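Long-range contacts in rhamnosidase B (Bacillus sp., PDB 2OKX), which hydrolyses terminal alpha-L-rhamnose residues from rhamnosides, as a member of glycoside hydrolase family 78: residues 236-241 with 347-352; 227-232 with 340-345. All coordinates share one frame; numbering follows the deposited sequence.

Interaction 1. Residues 236-241 with 347-352; sequences HANPVS and EYIDHR
Glu347 lays its carboxylate over one face of the His236 imidazole, with OE2 above the ring centre and the two planes only 20° apart. The stack sits at the start of an antiparallel beta pairing, where Val240 and Glu347, a non-hydrogen-bonded pair, join strand 240-252 to strand 345-347 in the D2 domain. With CG anti to the backbone N (chi1 173°) and the chain extended beyond it, Glu347 is long enough to run alongside Val240 CG1 and Asn238 CB to the histidine. Its OE2 also accepts a 2.8 Å hydrogen bond from Asn238 ND2, which arrives on the anti side of the carboxylate. An amide suits position 238 because it serves both ways: OD1 takes the backbone N-H of Ser623, outside the two segments. Cut back to an alanine, position 347 would probably leave Asn238 ND2 without this acceptor and His236 without its stacked carboxylate. Ile349 adds an apolar end, its CD1 lying 3.1 Å from Asn238 ND2. Pro239 has no N-H to offer, yet its carbonyl anchors the neighbouring chain: Tyr348 N meets Pro239 O at 2.8 Å, with a nearly straight N-H...O angle of 178°.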
# COMPACT_ATOMS: atom_id res chain seq x y z
N HIS A 236 -17.02 -4.90 5.32
CA HIS A 236 -15.79 -5.00 6.10
C HIS A 236 -14.65 -5.46 5.21
O HIS A 236 -14.87 -5.82 4.06
CB HIS A 236 -15.96 -5.99 7.26
CG HIS A 236 -16.13 -7.41 6.82
ND1 HIS A 236 -17.36 -8.02 6.70
CD2 HIS A 236 -15.21 -8.33 6.44
CE1 HIS A 236 -17.20 -9.25 6.26
NE2 HIS A 236 -15.90 -9.47 6.09
N ALA A 237 -13.44 -5.46 5.75
CA ALA A 237 -12.27 -5.87 4.98
C ALA A 237 -11.55 -7.04 5.64
O ALA A 237 -10.34 -7.19 5.51
CB ALA A 237 -11.31 -4.70 4.81
N ASN A 238 -12.31 -7.87 6.36
CA ASN A 238 -11.73 -9.05 6.99
C ASN A 238 -11.78 -10.17 5.97
O ASN A 238 -12.61 -10.16 5.07
CB ASN A 238 -12.54 -9.48 8.22
CG ASN A 238 -12.54 -8.44 9.31
OD1 ASN A 238 -11.49 -7.94 9.71
ND2 ASN A 238 -13.73 -8.12 9.82
N PRO A 239 -10.87 -11.14 6.09
CA PRO A 239 -10.88 -12.25 5.14
C PRO A 239 -12.14 -13.08 5.35
O PRO A 239 -12.62 -13.22 6.47
CB PRO A 239 -9.64 -13.05 5.53
CG PRO A 239 -8.73 -12.03 6.12
CD PRO A 239 -9.66 -11.17 6.93
N VAL A 240 -12.71 -13.60 4.26
CA VAL A 240 -13.87 -14.46 4.37
C VAL A 240 -13.54 -15.70 3.56
O VAL A 240 -12.66 -15.67 2.70
CB VAL A 240 -15.17 -13.83 3.78
CG1 VAL A 240 -15.48 -12.52 4.48
CG2 VAL A 240 -15.03 -13.64 2.28
N SER A 241 -14.21 -16.80 3.86
CA SER A 241 -13.99 -18.02 3.11
C SER A 241 -15.35 -18.46 2.58
O SER A 241 -16.37 -18.25 3.24
CB SER A 241 -13.40 -19.12 3.99
OG SER A 241 -12.08 -18.78 4.40
N GLU A 347 -16.03 -15.74 8.35
CA GLU A 347 -15.30 -14.49 8.38
C GLU A 347 -14.19 -14.67 9.40
O GLU A 347 -14.43 -15.14 10.51
CB GLU A 347 -16.22 -13.34 8.81
CG GLU A 347 -15.50 -12.02 9.03
CD GLU A 347 -16.45 -10.90 9.40
OE1 GLU A 347 -17.60 -11.21 9.75
OE2 GLU A 347 -16.04 -9.72 9.35
N TYR A 348 -12.97 -14.30 9.02
CA TYR A 348 -11.83 -14.48 9.90
C TYR A 348 -11.33 -13.21 10.58
O TYR A 348 -10.91 -12.26 9.93
CB TYR A 348 -10.68 -15.12 9.12
CG TYR A 348 -9.45 -15.41 9.95
CD1 TYR A 348 -9.52 -16.25 11.07
CD2 TYR A 348 -8.22 -14.86 9.61
CE1 TYR A 348 -8.38 -16.53 11.82
CE2 TYR A 348 -7.07 -15.14 10.36
CZ TYR A 348 -7.16 -15.97 11.46
OH TYR A 348 -6.04 -16.25 12.20
N ILE A 349 -11.38 -13.22 11.91
CA ILE A 349 -10.88 -12.11 12.73
C ILE A 349 -9.72 -12.76 13.47
O ILE A 349 -9.94 -13.52 14.42
CB ILE A 349 -11.94 -11.64 13.75
CG1 ILE A 349 -13.26 -11.31 13.04
CG2 ILE A 349 -11.42 -10.42 14.50
CD1 ILE A 349 -13.15 -10.22 12.00
N ASP A 350 -8.50 -12.48 13.03
CA ASP A 350 -7.31 -13.10 13.60
C ASP A 350 -7.03 -12.94 15.09
O ASP A 350 -6.15 -13.61 15.62
CB ASP A 350 -6.06 -12.70 12.80
CG ASP A 350 -5.80 -11.20 12.79
OD1 ASP A 350 -5.22 -10.72 11.80
OD2 ASP A 350 -6.15 -10.51 13.77
N HIS A 351 -7.77 -12.07 15.78
CA HIS A 351 -7.56 -11.90 17.21
C HIS A 351 -8.77 -12.32 18.05
O HIS A 351 -8.81 -12.09 19.26
CB HIS A 351 -7.17 -10.45 17.53
CG HIS A 351 -8.16 -9.44 17.06
ND1 HIS A 351 -9.06 -8.84 17.91
CD2 HIS A 351 -8.38 -8.91 15.83
CE1 HIS A 351 -9.80 -7.98 17.23
NE2 HIS A 351 -9.40 -8.00 15.97
N ARG A 352 -9.74 -12.96 17.40
CA ARG A 352 -10.94 -13.43 18.08
C ARG A 352 -11.30 -14.83 17.60
O ARG A 352 -11.17 -15.14 16.41
CB ARG A 352 -12.12 -12.50 17.82
CG ARG A 352 -11.98 -11.12 18.43
CD ARG A 352 -13.07 -10.22 17.89
NE ARG A 352 -12.93 -8.84 18.34
CZ ARG A 352 -13.57 -7.81 17.79
NH1 ARG A 352 -14.40 -8.02 16.77
NH2 ARG A 352 -13.39 -6.59 18.26

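Interaction 2. Residues 227-232 with 340-345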
# COMPACT_ATOMS: atom_id res chain seq x y z
N ASN A 227 -17.45 -10.63 -2.98
CA ASN A 227 -18.73 -9.97 -2.80
C ASN A 227 -19.89 -10.76 -3.43
O ASN A 227 -21.04 -10.61 -3.04
CB ASN A 227 -18.69 -8.54 -3.38
CG ASN A 227 -17.77 -7.61 -2.59
OD1 ASN A 227 -17.31 -7.94 -1.49
ND2 ASN A 227 -17.51 -6.43 -3.14
N GLN A 228 -19.58 -11.62 -4.40
CA GLN A 228 -20.60 -12.43 -5.05
C GLN A 228 -21.03 -13.61 -4.18
O GLN A 228 -22.22 -13.91 -4.07
CB GLN A 228 -20.09 -12.95 -6.41
CG GLN A 228 -20.88 -14.13 -6.99
CD GLN A 228 -22.30 -13.78 -7.40
OE1 GLN A 228 -23.10 -14.67 -7.74
NE2 GLN A 228 -22.63 -12.50 -7.38
N MET A 229 -20.06 -14.27 -3.55
CA MET A 229 -20.33 -15.43 -2.70
C MET A 229 -20.74 -15.07 -1.27
O MET A 229 -21.45 -15.84 -0.61
CB MET A 229 -19.10 -16.35 -2.66
CG MET A 229 -18.69 -16.89 -4.01
SD MET A 229 -20.01 -17.80 -4.86
CE MET A 229 -19.89 -19.41 -4.07
N VAL A 230 -20.30 -13.91 -0.78
CA VAL A 230 -20.65 -13.45 0.56
C VAL A 230 -20.99 -11.97 0.46
O VAL A 230 -20.18 -11.11 0.78
CB VAL A 230 -19.47 -13.63 1.55
CG1 VAL A 230 -19.91 -13.25 2.95
CG2 VAL A 230 -18.97 -15.06 1.52
N PRO A 231 -22.21 -11.66 -0.00
CA PRO A 231 -22.72 -10.30 -0.18
C PRO A 231 -22.46 -9.31 0.96
O PRO A 231 -22.20 -8.14 0.72
CB PRO A 231 -24.20 -10.52 -0.43
CG PRO A 231 -24.20 -11.79 -1.20
CD PRO A 231 -23.25 -12.64 -0.39
N GLU A 232 -22.54 -9.79 2.20
CA GLU A 232 -22.33 -8.91 3.34
C GLU A 232 -20.87 -8.50 3.52
O GLU A 232 -20.57 -7.57 4.26
CB GLU A 232 -22.87 -9.57 4.61
CG GLU A 232 -23.08 -8.62 5.78
CD GLU A 232 -21.81 -8.32 6.55
OE1 GLU A 232 -21.80 -7.33 7.31
OE2 GLU A 232 -20.83 -9.09 6.42
N ILE A 340 -22.32 -21.47 -7.91
CA ILE A 340 -23.06 -22.51 -7.22
C ILE A 340 -22.63 -22.51 -5.75
O ILE A 340 -21.48 -22.78 -5.43
CB ILE A 340 -22.76 -23.89 -7.83
CG1 ILE A 340 -22.95 -23.82 -9.35
CG2 ILE A 340 -23.69 -24.94 -7.24
CD1 ILE A 340 -22.61 -25.11 -10.08
N GLY A 341 -23.58 -22.19 -4.88
CA GLY A 341 -23.31 -22.12 -3.45
C GLY A 341 -24.24 -21.08 -2.86
O GLY A 341 -25.30 -20.82 -3.44
N THR A 342 -23.89 -20.47 -1.74
CA THR A 342 -22.64 -20.73 -1.03
C THR A 342 -22.88 -21.85 -0.00
O THR A 342 -23.60 -21.65 0.97
CB THR A 342 -22.18 -19.45 -0.31
OG1 THR A 342 -22.18 -18.37 -1.25
CG2 THR A 342 -20.79 -19.63 0.28
N PHE A 343 -22.27 -23.01 -0.23
CA PHE A 343 -22.46 -24.15 0.66
C PHE A 343 -22.10 -23.89 2.11
O PHE A 343 -22.77 -24.37 3.02
CB PHE A 343 -21.69 -25.36 0.12
CG PHE A 343 -22.11 -25.78 -1.26
CD1 PHE A 343 -21.38 -25.38 -2.38
CD2 PHE A 343 -23.26 -26.54 -1.45
CE1 PHE A 343 -21.79 -25.73 -3.66
CE2 PHE A 343 -23.68 -26.90 -2.73
CZ PHE A 343 -22.95 -26.49 -3.84
N ASP A 344 -21.04 -23.12 2.33
CA ASP A 344 -20.61 -22.77 3.68
C ASP A 344 -19.68 -21.57 3.56
O ASP A 344 -19.12 -21.31 2.50
CB ASP A 344 -19.89 -23.95 4.34
CG ASP A 344 -19.71 -23.75 5.84
OD1 ASP A 344 -20.35 -22.84 6.39
OD2 ASP A 344 -18.94 -24.52 6.46
N GLN A 345 -19.54 -20.82 4.65
CA GLN A 345 -18.69 -19.64 4.64
C GLN A 345 -18.24 -19.27 6.04
O GLN A 345 -18.65 -19.90 7.02
CB GLN A 345 -19.46 -18.46 4.04
CG GLN A 345 -20.81 -18.26 4.70
CD GLN A 345 -21.56 -17.08 4.16
OE1 GLN A 345 -21.33 -15.94 4.57
NE2 GLN A 345 -22.46 -17.33 3.21
O HOH W 1 -23.74 -15.41 1.94
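Thr342 hydrogen-bonds through OG1 to the carbonyl O of Met229, pinning the end of helix 225-229 to the loop between strands 338-340 and 345-347 of the D2 beta sheet. The bond is 2.7 Å from Thr342 OG1 to Met229 O and lies in the carbonyl plane, on a lone pair. With OG1 beside its own backbone N (chi1 -51°), Thr342 turns the hydroxyl to the helix, so a small branched polar residue suits the place. The packed side belongs to Met229: its flexible chain, bent at chi2 and chi3, curls the methyl CE to 3.8 Å from Thr342 OG1 and 4.0 Å from Ile340 O, while Tyr242 and Ile305 of the sheet receive the same side chain. Gly341 runs close by that methyl, where a CB would come too near CE, and its backbone angles are themselves hard for other residues. A cis peptide follows, between Gly341 and Thr342. The other side is looser and wetter. Gln345 approaches Val230 from the opposite direction, OE1 standing 3.4 Å from Val230 CG1 in plain packing. A water to one side bridges the two segments, accepting from Gln345 NE2 at 2.6 Å and donating weakly to Met229 O at 3.5 Å.

How the interactions relate
Interactions 1 and 2 lie about 15 Å apart between centres, both in the D2 domain and on the same side of the chain's centre. Their segments alternate along the sequence: 227-232, 236-241, 340-345, 347-352. Helix 225-229 is thus followed by strand 240-252, and some 85 residues beyond the end of that strand, strands 338-340 and 345-347 return to pair with it. The contacts also touch, Val240 CG2 meeting Val230 CG2 and Ser241 O lying against Gln345 CB. Interaction 2 holds the helix end against the sheet, whereas interaction 1 extends toward the loop around Trp622 and Ser623, in the six-hairpin glycosidase domain, and so joins D2 to it.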